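Local coordinates for mandelate racemase/muconate lactonizing protein (Paenibacillus sp., PDB 3V5C) that probably dehydrates galacturonate, as a magnesium-dependent enolase-superfamily lyase with metal ligands on its TIM-barrel domain, at residues E248-R253 with V257-G262; Y212-T217 with E240-D245; E219-L224 with E244-W249; N228-E233 with G305-P310. The protein carries 1 engineered substitution. All blocks are in the same frame, centred on the assembly; numbering follows the deposited sequence.

Contact 1 of 4, residues E248-R253 with V257-G262. With MG (magnesium ion), chain E.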
# COMPACT_ATOMS: atom_id res chain seq x y z
N GLU A 248 -8.74 -23.54 -11.65
CA GLU A 248 -8.78 -24.73 -12.51
C GLU A 248 -9.02 -24.32 -13.95
O GLU A 248 -8.40 -24.84 -14.87
CB GLU A 248 -9.86 -25.69 -12.02
CG GLU A 248 -10.18 -26.84 -12.94
CD GLU A 248 -11.10 -27.85 -12.27
OE1 GLU A 248 -11.05 -27.96 -11.03
OE2 GLU A 248 -11.88 -28.52 -12.98
N TRP A 249 -9.92 -23.36 -14.15
CA TRP A 249 -10.23 -22.82 -15.46
C TRP A 249 -8.99 -22.17 -16.09
O TRP A 249 -8.67 -22.43 -17.24
CB TRP A 249 -11.37 -21.81 -15.31
CG TRP A 249 -11.89 -21.19 -16.58
CD1 TRP A 249 -12.90 -21.66 -17.38
CD2 TRP A 249 -11.48 -19.94 -17.15
NE1 TRP A 249 -13.11 -20.80 -18.43
CE2 TRP A 249 -12.26 -19.73 -18.31
CE3 TRP A 249 -10.53 -18.98 -16.79
CZ2 TRP A 249 -12.11 -18.60 -19.11
CZ3 TRP A 249 -10.38 -17.86 -17.59
CH2 TRP A 249 -11.16 -17.69 -18.74
N LEU A 250 -8.30 -21.33 -15.33
CA LEU A 250 -7.07 -20.71 -15.81
C LEU A 250 -6.03 -21.78 -16.18
O LEU A 250 -5.30 -21.63 -17.15
CB LEU A 250 -6.48 -19.79 -14.75
CG LEU A 250 -7.21 -18.45 -14.55
CD1 LEU A 250 -6.66 -17.77 -13.31
CD2 LEU A 250 -7.05 -17.57 -15.77
N GLY A 251 -5.96 -22.84 -15.38
CA GLY A 251 -5.01 -23.91 -15.63
C GLY A 251 -5.30 -24.64 -16.93
O GLY A 251 -4.40 -24.89 -17.74
N GLN A 252 -6.57 -24.98 -17.15
CA GLN A 252 -6.96 -25.70 -18.35
C GLN A 252 -6.64 -24.90 -19.60
O GLN A 252 -6.41 -25.46 -20.66
CB GLN A 252 -8.45 -26.04 -18.32
CG GLN A 252 -8.80 -27.18 -17.38
CD GLN A 252 -8.14 -28.49 -17.80
OE1 GLN A 252 -8.43 -29.03 -18.87
NE2 GLN A 252 -7.25 -28.99 -16.95
N ARG A 253 -6.61 -23.57 -19.44
CA ARG A 253 -6.38 -22.67 -20.56
C ARG A 253 -4.91 -22.32 -20.74
O ARG A 253 -4.54 -21.70 -21.74
CB ARG A 253 -7.17 -21.37 -20.35
CG ARG A 253 -8.67 -21.57 -20.28
CD ARG A 253 -9.37 -20.26 -20.01
NE ARG A 253 -8.87 -19.20 -20.88
CZ ARG A 253 -9.38 -18.91 -22.08
NH1 ARG A 253 -8.85 -17.93 -22.80
NH2 ARG A 253 -10.42 -19.58 -22.55
N VAL A 257 -2.30 -16.06 -14.80
CA VAL A 257 -2.71 -14.84 -14.13
C VAL A 257 -2.79 -15.13 -12.63
O VAL A 257 -3.47 -16.08 -12.22
CB VAL A 257 -4.08 -14.39 -14.64
CG1 VAL A 257 -4.57 -13.14 -13.91
CG2 VAL A 257 -4.03 -14.15 -16.16
N LEU A 258 -2.07 -14.37 -11.82
CA LEU A 258 -2.15 -14.59 -10.37
C LEU A 258 -3.46 -14.04 -9.83
O LEU A 258 -4.01 -13.08 -10.39
CB LEU A 258 -0.99 -13.89 -9.65
CG LEU A 258 0.39 -14.37 -10.08
CD1 LEU A 258 1.44 -13.34 -9.69
CD2 LEU A 258 0.70 -15.74 -9.47
N ILE A 259 -3.96 -14.64 -8.76
CA ILE A 259 -5.15 -14.14 -8.06
C ILE A 259 -4.71 -13.36 -6.81
O ILE A 259 -3.97 -13.89 -5.96
CB ILE A 259 -6.08 -15.30 -7.66
CG1 ILE A 259 -6.59 -16.04 -8.91
CG2 ILE A 259 -7.24 -14.79 -6.78
CD1 ILE A 259 -7.40 -15.19 -9.85
N ALA A 260 -5.17 -12.12 -6.69
CA ALA A 260 -4.78 -11.23 -5.59
C ALA A 260 -6.01 -10.79 -4.81
O ALA A 260 -7.05 -10.46 -5.40
CB ALA A 260 -4.01 -10.01 -6.14
N ASP A 261 -5.93 -10.81 -3.48
CA ASP A 261 -7.07 -10.40 -2.69
C ASP A 261 -6.60 -10.09 -1.27
O ASP A 261 -5.44 -10.32 -0.95
CB ASP A 261 -8.13 -11.52 -2.70
CG ASP A 261 -9.56 -11.00 -2.65
OD1 ASP A 261 -9.78 -10.00 -1.95
OD2 ASP A 261 -10.46 -11.62 -3.27
N GLY A 262 -7.48 -9.52 -0.45
CA GLY A 262 -7.13 -9.26 0.94
C GLY A 262 -7.47 -7.88 1.47
O GLY A 262 -7.46 -7.67 2.67
MG MG E . -11.47 -9.14 -1.25
O HOH W 1 -12.43 -9.56 -3.09
O HOH W 2 -10.52 -8.92 0.68
O HOH W 3 -13.26 -8.13 -0.56
O HOH W 4 -10.59 -7.31 -1.85
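Leu-250 alone carries the helix side of this contact, reaching the strand with the tip of one branch. Its CD1 comes to 3.8 Å from the carbonyl O of Val-257, and the same methyl lies 4.4 Å from CD1 of Ile-259, a loose van der Waals fit. With CG anti to the carbonyl carbon (chi1 -74°), the branched end of Leu-250 projects from the helix toward the strand. Leu-250 also packs on Leu-221 of helix 214-223, while Ile-259 is held from the helix side by Tyr-243 and Leu-246. These residues belong to the beta-alpha-beta unit of strand 231-233, helix 240-253 and strand 258-261, the repeating element of a TIM barrel. Further along, the strand ends in the metal site. Asp-261 OD1 binds the magnesium ion at 2.0 Å, and four waters and Glu-238 complete six ligands. The same oxygen accepts from the backbone N of Gly-262 at 2.8 Å through its anti lone pair, a bent bond of 139° that ties the carboxylate to the turn. Its other oxygen, OD2, is hydrogen-bonded by Tyr-243 OH, so a residue of the packing helix positions a first-shell ligand of the metal.

Contact 2 of 4, residues Y212-T217 with E240-D245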
# COMPACT_ATOMS: atom_id res chain seq x y z
N TYR A 212 -17.36 -7.87 -10.34
CA TYR A 212 -17.66 -8.98 -11.22
C TYR A 212 -18.35 -10.12 -10.46
O TYR A 212 -18.55 -10.03 -9.25
CB TYR A 212 -16.37 -9.49 -11.86
CG TYR A 212 -15.74 -8.58 -12.91
CD1 TYR A 212 -16.46 -7.56 -13.54
CD2 TYR A 212 -14.41 -8.78 -13.30
CE1 TYR A 212 -15.86 -6.75 -14.51
CE2 TYR A 212 -13.82 -7.99 -14.26
CZ TYR A 212 -14.54 -6.99 -14.87
OH TYR A 212 -13.89 -6.24 -15.82
N ASN A 213 -18.76 -11.16 -11.19
CA ASN A 213 -19.01 -12.50 -10.63
C ASN A 213 -18.10 -13.44 -11.42
O ASN A 213 -17.29 -12.97 -12.25
CB ASN A 213 -20.50 -12.87 -10.71
CG ASN A 213 -21.06 -12.82 -12.12
OD1 ASN A 213 -20.31 -12.84 -13.11
ND2 ASN A 213 -22.39 -12.77 -12.23
N LEU A 214 -18.17 -14.74 -11.17
CA LEU A 214 -17.18 -15.63 -11.75
C LEU A 214 -17.26 -15.65 -13.28
O LEU A 214 -16.23 -15.66 -13.96
CB LEU A 214 -17.30 -17.03 -11.14
CG LEU A 214 -16.38 -18.12 -11.68
CD1 LEU A 214 -14.90 -17.78 -11.45
CD2 LEU A 214 -16.74 -19.46 -11.00
N ASN A 215 -18.48 -15.69 -13.82
CA ASN A 215 -18.63 -15.74 -15.27
C ASN A 215 -18.23 -14.43 -15.96
O ASN A 215 -17.63 -14.47 -17.03
CB ASN A 215 -20.03 -16.21 -15.69
CG ASN A 215 -20.10 -17.72 -15.85
OD1 ASN A 215 -19.09 -18.38 -16.06
ND2 ASN A 215 -21.31 -18.27 -15.79
N LEU A 216 -18.53 -13.28 -15.36
CA LEU A 216 -18.02 -12.02 -15.91
C LEU A 216 -16.50 -12.05 -15.93
O LEU A 216 -15.87 -11.59 -16.89
CB LEU A 216 -18.49 -10.82 -15.10
CG LEU A 216 -19.87 -10.30 -15.43
CD1 LEU A 216 -20.36 -9.35 -14.33
CD2 LEU A 216 -19.89 -9.62 -16.81
N THR A 217 -15.93 -12.58 -14.85
CA THR A 217 -14.48 -12.66 -14.73
C THR A 217 -13.90 -13.51 -15.84
O THR A 217 -12.93 -13.11 -16.47
CB THR A 217 -14.09 -13.22 -13.36
OG1 THR A 217 -14.59 -12.33 -12.35
CG2 THR A 217 -12.57 -13.34 -13.25
N GLU A 240 -13.78 -19.42 -1.48
CA GLU A 240 -12.89 -20.51 -1.84
C GLU A 240 -13.36 -21.33 -3.04
O GLU A 240 -12.56 -21.74 -3.90
CB GLU A 240 -12.62 -21.45 -0.64
CG GLU A 240 -11.52 -22.44 -0.96
CD GLU A 240 -11.17 -23.40 0.17
OE1 GLU A 240 -11.94 -23.52 1.13
OE2 GLU A 240 -10.11 -24.05 0.05
N ALA A 241 -14.66 -21.62 -3.08
CA ALA A 241 -15.22 -22.41 -4.15
C ALA A 241 -15.05 -21.70 -5.49
O ALA A 241 -14.69 -22.33 -6.48
CB ALA A 241 -16.69 -22.70 -3.89
N LEU A 242 -15.34 -20.41 -5.53
CA LEU A 242 -15.25 -19.68 -6.79
C LEU A 242 -13.81 -19.57 -7.27
O LEU A 242 -13.53 -19.75 -8.44
CB LEU A 242 -15.88 -18.30 -6.67
CG LEU A 242 -17.35 -18.25 -6.30
CD1 LEU A 242 -17.85 -16.82 -6.31
CD2 LEU A 242 -18.20 -19.13 -7.24
N TYR A 243 -12.90 -19.28 -6.35
CA TYR A 243 -11.49 -19.22 -6.73
C TYR A 243 -10.91 -20.59 -7.11
O TYR A 243 -10.06 -20.66 -7.98
CB TYR A 243 -10.68 -18.54 -5.63
CG TYR A 243 -10.69 -17.01 -5.65
CD1 TYR A 243 -10.78 -16.29 -6.84
CD2 TYR A 243 -10.59 -16.30 -4.47
CE1 TYR A 243 -10.76 -14.89 -6.84
CE2 TYR A 243 -10.58 -14.91 -4.45
CZ TYR A 243 -10.65 -14.21 -5.63
OH TYR A 243 -10.60 -12.84 -5.57
N GLU A 244 -11.35 -21.67 -6.45
CA GLU A 244 -10.91 -23.00 -6.85
C GLU A 244 -11.30 -23.24 -8.30
O GLU A 244 -10.51 -23.74 -9.10
CB GLU A 244 -11.55 -24.08 -5.97
CG GLU A 244 -11.07 -25.47 -6.31
CD GLU A 244 -11.73 -26.55 -5.47
OE1 GLU A 244 -12.75 -26.27 -4.80
OE2 GLU A 244 -11.24 -27.70 -5.50
N ASP A 245 -12.53 -22.85 -8.63
CA ASP A 245 -13.05 -22.97 -10.00
C ASP A 245 -12.22 -22.13 -10.97
O ASP A 245 -11.72 -22.65 -11.96
CB ASP A 245 -14.55 -22.60 -10.01
CG ASP A 245 -15.18 -22.65 -11.41
OD1 ASP A 245 -14.52 -22.24 -12.38
OD2 ASP A 245 -16.37 -23.06 -11.54
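Leu-214 sets one methyl squarely over the face of the Asp-245 carboxylate. Its CD2 stands 3.6 Å from Asp-245 CG and nearly straight above the plane of the group, so that both oxygens are almost equally far from it, with OD2 at 3.7 Å. The two side chains run at a slant to each other. In each, CG is anti to the backbone N (chi1 177° for Leu-214, 178° for Asp-245), which throws both ends out from their helices into the gap between them. The contact uses the face of the carboxylate; its polar end is engaged by Lys-218, which makes a salt bridge with OD1. Leu-242, one turn earlier, meets the same leucine from the side: its CD2 is 4.0 Å from CD2 of Leu-214, while CD1 of Leu-214 reaches the carbonyl O of Leu-242 at 3.8 Å. The leucine thus wedges between two successive turns of the opposing helix. Leu-214 is the first residue of its helix, whose start is organised by Asn-213. This asparagine is the N-cap, its OD1 accepting from Leu-216 N at 2.9 Å in a nearly straight bond (166°). The carbonyl O of Asn-213 is gripped twice, by Thr-217 N at 3.0 Å and by Thr-217 OG1 at 2.8 Å, the hydroxyl approaching from above the carbonyl plane. Helices 214-223 and 240-253 precede and follow strand 231-233, and their meeting near the N-terminal ends, partly open to solvent, is the side-by-side packing of consecutive outer helices in a TIM barrel.

Contact 3 of 4, residues E219-L224 with E244-W249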
# COMPACT_ATOMS: atom_id res chain seq x y z
N GLU A 219 -15.25 -14.13 -18.69
CA GLU A 219 -15.47 -13.47 -19.98
C GLU A 219 -14.36 -12.46 -20.24
O GLU A 219 -13.82 -12.39 -21.35
CB GLU A 219 -16.82 -12.78 -20.04
CG GLU A 219 -17.01 -11.92 -21.26
CD GLU A 219 -18.46 -11.63 -21.55
OE1 GLU A 219 -19.34 -12.41 -21.10
OE2 GLU A 219 -18.73 -10.61 -22.22
N VAL A 220 -14.03 -11.68 -19.21
CA VAL A 220 -12.98 -10.69 -19.35
C VAL A 220 -11.60 -11.32 -19.55
O VAL A 220 -10.83 -10.90 -20.42
CB VAL A 220 -12.98 -9.78 -18.14
CG1 VAL A 220 -11.75 -8.91 -18.12
CG2 VAL A 220 -14.26 -8.95 -18.11
N LEU A 221 -11.28 -12.33 -18.74
CA LEU A 221 -9.99 -13.01 -18.85
C LEU A 221 -9.82 -13.68 -20.22
O LEU A 221 -8.73 -13.63 -20.79
CB LEU A 221 -9.82 -14.04 -17.74
CG LEU A 221 -9.67 -13.45 -16.34
CD1 LEU A 221 -9.62 -14.53 -15.29
CD2 LEU A 221 -8.41 -12.60 -16.29
N ALA A 222 -10.89 -14.29 -20.73
CA ALA A 222 -10.82 -14.93 -22.03
C ALA A 222 -10.58 -13.87 -23.11
O ALA A 222 -9.71 -14.04 -23.96
CB ALA A 222 -12.07 -15.75 -22.32
N ALA A 223 -11.34 -12.78 -23.05
CA ALA A 223 -11.19 -11.71 -24.04
C ALA A 223 -9.75 -11.20 -24.04
O ALA A 223 -9.22 -10.86 -25.09
CB ALA A 223 -12.17 -10.59 -23.76
N LEU A 224 -9.13 -11.20 -22.87
CA LEU A 224 -7.76 -10.71 -22.72
C LEU A 224 -6.69 -11.81 -22.80
O LEU A 224 -5.58 -11.61 -22.33
CB LEU A 224 -7.61 -9.89 -21.43
CG LEU A 224 -8.47 -8.63 -21.35
CD1 LEU A 224 -8.54 -8.11 -19.93
CD2 LEU A 224 -7.96 -7.53 -22.29
N GLU A 244 -11.35 -21.67 -6.45
CA GLU A 244 -10.91 -23.00 -6.85
C GLU A 244 -11.30 -23.24 -8.30
O GLU A 244 -10.51 -23.74 -9.10
CB GLU A 244 -11.55 -24.08 -5.97
CG GLU A 244 -11.07 -25.47 -6.31
CD GLU A 244 -11.73 -26.55 -5.47
OE1 GLU A 244 -12.75 -26.27 -4.80
OE2 GLU A 244 -11.24 -27.70 -5.50
N ASP A 245 -12.53 -22.85 -8.63
CA ASP A 245 -13.05 -22.97 -10.00
C ASP A 245 -12.22 -22.13 -10.97
O ASP A 245 -11.72 -22.65 -11.96
CB ASP A 245 -14.55 -22.60 -10.01
CG ASP A 245 -15.18 -22.65 -11.41
OD1 ASP A 245 -14.52 -22.24 -12.38
OD2 ASP A 245 -16.37 -23.06 -11.54
N LEU A 246 -12.04 -20.85 -10.65
CA LEU A 246 -11.28 -19.95 -11.52
C LEU A 246 -9.86 -20.47 -11.76
O LEU A 246 -9.38 -20.46 -12.89
CB LEU A 246 -11.22 -18.55 -10.90
CG LEU A 246 -10.57 -17.47 -11.77
CD1 LEU A 246 -11.27 -17.43 -13.11
CD2 LEU A 246 -10.70 -16.13 -11.09
N LYS A 247 -9.20 -20.91 -10.70
CA LYS A 247 -7.85 -21.44 -10.83
C LYS A 247 -7.78 -22.64 -11.77
O LYS A 247 -6.86 -22.74 -12.58
CB LYS A 247 -7.31 -21.81 -9.46
CG LYS A 247 -6.88 -20.62 -8.66
CD LYS A 247 -5.65 -20.02 -9.26
CE LYS A 247 -4.79 -19.35 -8.21
NZ LYS A 247 -3.36 -19.71 -8.40
N GLU A 248 -8.74 -23.54 -11.65
CA GLU A 248 -8.78 -24.73 -12.51
C GLU A 248 -9.02 -24.32 -13.95
O GLU A 248 -8.40 -24.84 -14.87
CB GLU A 248 -9.86 -25.69 -12.02
CG GLU A 248 -10.18 -26.84 -12.94
CD GLU A 248 -11.10 -27.85 -12.27
OE1 GLU A 248 -11.05 -27.96 -11.03
OE2 GLU A 248 -11.88 -28.52 -12.98
N TRP A 249 -9.92 -23.36 -14.15
CA TRP A 249 -10.23 -22.82 -15.46
C TRP A 249 -8.99 -22.17 -16.09
O TRP A 249 -8.67 -22.43 -17.24
CB TRP A 249 -11.37 -21.81 -15.31
CG TRP A 249 -11.89 -21.19 -16.58
CD1 TRP A 249 -12.90 -21.66 -17.38
CD2 TRP A 249 -11.48 -19.94 -17.15
NE1 TRP A 249 -13.11 -20.80 -18.43
CE2 TRP A 249 -12.26 -19.73 -18.31
CE3 TRP A 249 -10.53 -18.98 -16.79
CZ2 TRP A 249 -12.11 -18.60 -19.11
CZ3 TRP A 249 -10.38 -17.86 -17.59
CH2 TRP A 249 -11.16 -17.69 -18.74
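Aromatic-aliphatic packing dominates: the six-membered end of Trp-249 pushes edge-first against the backbone and CB atoms of helix 219-223. Its CZ3 lies 3.9 Å from Leu-221 CB, and its CH2 is 3.9 Å from the backbone N of Ala-222, which sits in the plane of the ring. The methyl of Ala-222 closes on the same corner, with CB 4.2 Å from CH2. An extended first torsion (chi1 -177°) sends the Trp-249 indole out across the gap, which is wide, the segment axes being 12.4 Å apart at closest approach. One face of the indole is lined by CD of Arg-253 from the next turn. Purely aliphatic contact comes from Leu-221 and Leu-246, whose side chains cross at about a right angle and meet CD1 to CD1 at 4.0 Å. No hydrogen bond joins the segments. The two helical segments run almost parallel, 18° apart, as neighbours on the outside of a TIM barrel do. Beneath them, Leu-246 continues onto Ile-259 of strand 258-261 and Leu-221 onto Leu-229, while Val-220 and Leu-224 turn to helix 180-198, placing helix 214-223 between two neighbours.

Contact 4 of 4, residues N228-E233 with G305-P310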
# COMPACT_ATOMS: atom_id res chain seq x y z
N ASN A 228 -0.96 -10.11 -21.79
CA ASN A 228 -0.32 -10.69 -20.61
C ASN A 228 -0.76 -9.90 -19.39
O ASN A 228 -0.47 -8.71 -19.27
CB ASN A 228 1.20 -10.73 -20.76
CG ASN A 228 1.65 -11.60 -21.92
OD1 ASN A 228 2.41 -11.15 -22.79
ND2 ASN A 228 1.18 -12.84 -21.95
N LEU A 229 -1.51 -10.56 -18.52
CA LEU A 229 -2.03 -9.96 -17.30
C LEU A 229 -1.26 -10.58 -16.15
O LEU A 229 -1.19 -11.81 -16.04
CB LEU A 229 -3.51 -10.29 -17.12
CG LEU A 229 -4.49 -9.67 -18.11
CD1 LEU A 229 -5.87 -10.21 -17.81
CD2 LEU A 229 -4.47 -8.15 -17.97
N TYR A 230 -0.72 -9.74 -15.28
CA TYR A 230 0.08 -10.22 -14.17
C TYR A 230 -0.79 -10.73 -13.03
O TYR A 230 -0.56 -11.83 -12.53
CB TYR A 230 1.03 -9.12 -13.68
CG TYR A 230 2.02 -9.61 -12.66
CD1 TYR A 230 3.04 -10.48 -13.02
CD2 TYR A 230 1.93 -9.23 -11.33
CE1 TYR A 230 3.94 -10.94 -12.08
CE2 TYR A 230 2.82 -9.69 -10.39
CZ TYR A 230 3.83 -10.55 -10.78
OH TYR A 230 4.74 -11.00 -9.86
N TRP A 231 -1.74 -9.92 -12.57
CA TRP A 231 -2.73 -10.43 -11.63
C TRP A 231 -4.12 -9.83 -11.77
O TRP A 231 -4.30 -8.76 -12.39
CB TRP A 231 -2.23 -10.32 -10.19
CG TRP A 231 -2.31 -8.99 -9.46
CD1 TRP A 231 -3.38 -8.13 -9.37
CD2 TRP A 231 -1.30 -8.45 -8.60
NE1 TRP A 231 -3.07 -7.07 -8.54
CE2 TRP A 231 -1.80 -7.25 -8.06
CE3 TRP A 231 -0.00 -8.85 -8.27
CZ2 TRP A 231 -1.04 -6.42 -7.20
CZ3 TRP A 231 0.75 -8.03 -7.40
CH2 TRP A 231 0.22 -6.85 -6.88
N LEU A 232 -5.07 -10.57 -11.22
CA LEU A 232 -6.46 -10.18 -11.11
C LEU A 232 -6.80 -9.98 -9.64
O LEU A 232 -6.75 -10.93 -8.85
CB LEU A 232 -7.34 -11.30 -11.67
CG LEU A 232 -8.83 -11.24 -11.35
CD1 LEU A 232 -9.48 -10.09 -12.09
CD2 LEU A 232 -9.52 -12.55 -11.72
N GLU A 233 -7.16 -8.76 -9.29
CA GLU A 233 -7.42 -8.37 -7.92
C GLU A 233 -8.90 -8.11 -7.69
O GLU A 233 -9.58 -7.44 -8.49
CB GLU A 233 -6.58 -7.11 -7.61
CG GLU A 233 -6.99 -6.25 -6.45
CD GLU A 233 -5.90 -5.23 -6.12
OE1 GLU A 233 -4.84 -5.30 -6.75
OE2 GLU A 233 -6.12 -4.39 -5.23
N GLY A 305 5.18 -19.95 0.36
CA GLY A 305 5.48 -19.61 -1.02
C GLY A 305 4.45 -18.64 -1.56
O GLY A 305 4.29 -18.50 -2.78
N LEU A 306 3.76 -17.94 -0.66
CA LEU A 306 2.75 -16.97 -1.08
C LEU A 306 3.36 -15.58 -1.20
O LEU A 306 4.41 -15.30 -0.63
CB LEU A 306 1.58 -16.98 -0.09
CG LEU A 306 0.76 -18.26 -0.09
CD1 LEU A 306 -0.18 -18.30 1.12
CD2 LEU A 306 -0.02 -18.41 -1.40
N ARG A 307 2.68 -14.69 -1.93
CA ARG A 307 3.22 -13.38 -2.25
C ARG A 307 2.53 -12.28 -1.46
O ARG A 307 1.34 -12.37 -1.18
CB ARG A 307 3.05 -13.10 -3.75
CG ARG A 307 3.78 -14.08 -4.64
CD ARG A 307 3.12 -14.12 -6.00
NE ARG A 307 3.65 -15.20 -6.83
CZ ARG A 307 4.62 -15.04 -7.71
NH1 ARG A 307 5.20 -13.85 -7.86
NH2 ARG A 307 5.03 -16.07 -8.44
N SER A 308 3.29 -11.24 -1.15
CA SER A 308 2.82 -10.11 -0.36
C SER A 308 2.77 -8.86 -1.23
O SER A 308 3.76 -8.47 -1.83
CB SER A 308 3.79 -9.85 0.81
OG SER A 308 3.78 -10.92 1.75
N ALA A 309 1.61 -8.20 -1.25
CA ALA A 309 1.47 -6.93 -1.95
C ALA A 309 0.56 -6.03 -1.14
O ALA A 309 -0.64 -5.96 -1.40
CB ALA A 309 0.89 -7.14 -3.36
N PRO A 310 1.12 -5.38 -0.13
CA PRO A 310 0.31 -4.58 0.80
C PRO A 310 -0.49 -3.52 0.09
O PRO A 310 0.04 -2.77 -0.75
CB PRO A 310 1.37 -3.91 1.69
CG PRO A 310 2.52 -4.87 1.65
CD PRO A 310 2.54 -5.39 0.24
O HOH W 5 5.43 -13.99 -10.56
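The polar part of the contact joins Tyr-230 and Arg-307, whose ring and guanidinium planes stand 85° apart. Tyr-230 OH is 3.5 Å from Arg-307 NH1, and a water bridges them, donating to the phenol oxygen at 3.1 Å and accepting a weak bond from NH1. Both groups have a stronger shared partner in Glu-333. The apolar part is a single approach: CH2 of Trp-231 lies 3.6 Å from CB of Ala-309, which comes in obliquely. A chi1 of 80° puts Trp-231 CG between backbone N and carbonyl carbon and brings the six-membered ring over to Ala-309; its rim also meets the edge of the Tyr-230 ring in plane. At the other end NE1 donates to Glu-233 OE1 at 3.1 Å; the oxygen accepts with its anti lone pair, 22° out of the indole plane, which would restrain the ring's rotation. Trp-231 and Ala-309 meet inside the barrel, while the Tyr-230/Arg-307 pair lies near the N-terminal ends of the strands, partly exposed. The chemistry of the contact is divided likewise: a buried tryptophan-alanine fit, and beside it Glu-333, whose negative charge the arginine salt bridge would largely balance while the phenol hydrogen-bonds its other oxygen.

All four contacts lie in the barrel domain but in different layers. Contact 1 is buried between helix 240-253 and strand 258-261; contacts 2 and 3 join that helix to helix 214-223 on the outside, contact 2 at the surface and contact 3 partly buried. Contact 4 reaches across the inside of the barrel with its apolar half, while its polar half lies at the N-terminal end of the strands, partly exposed. No direct hydrogen bond crosses any of the four; contacts 1 to 3 are mostly aliphatic or aromatic carbon, with a carboxylate face in contact 2, and contact 4 adds a water bridge and a shared carboxylate. Paired strands 231-233 and 258-261 link contact 4 to contact 1, which alone includes a magnesium ligand.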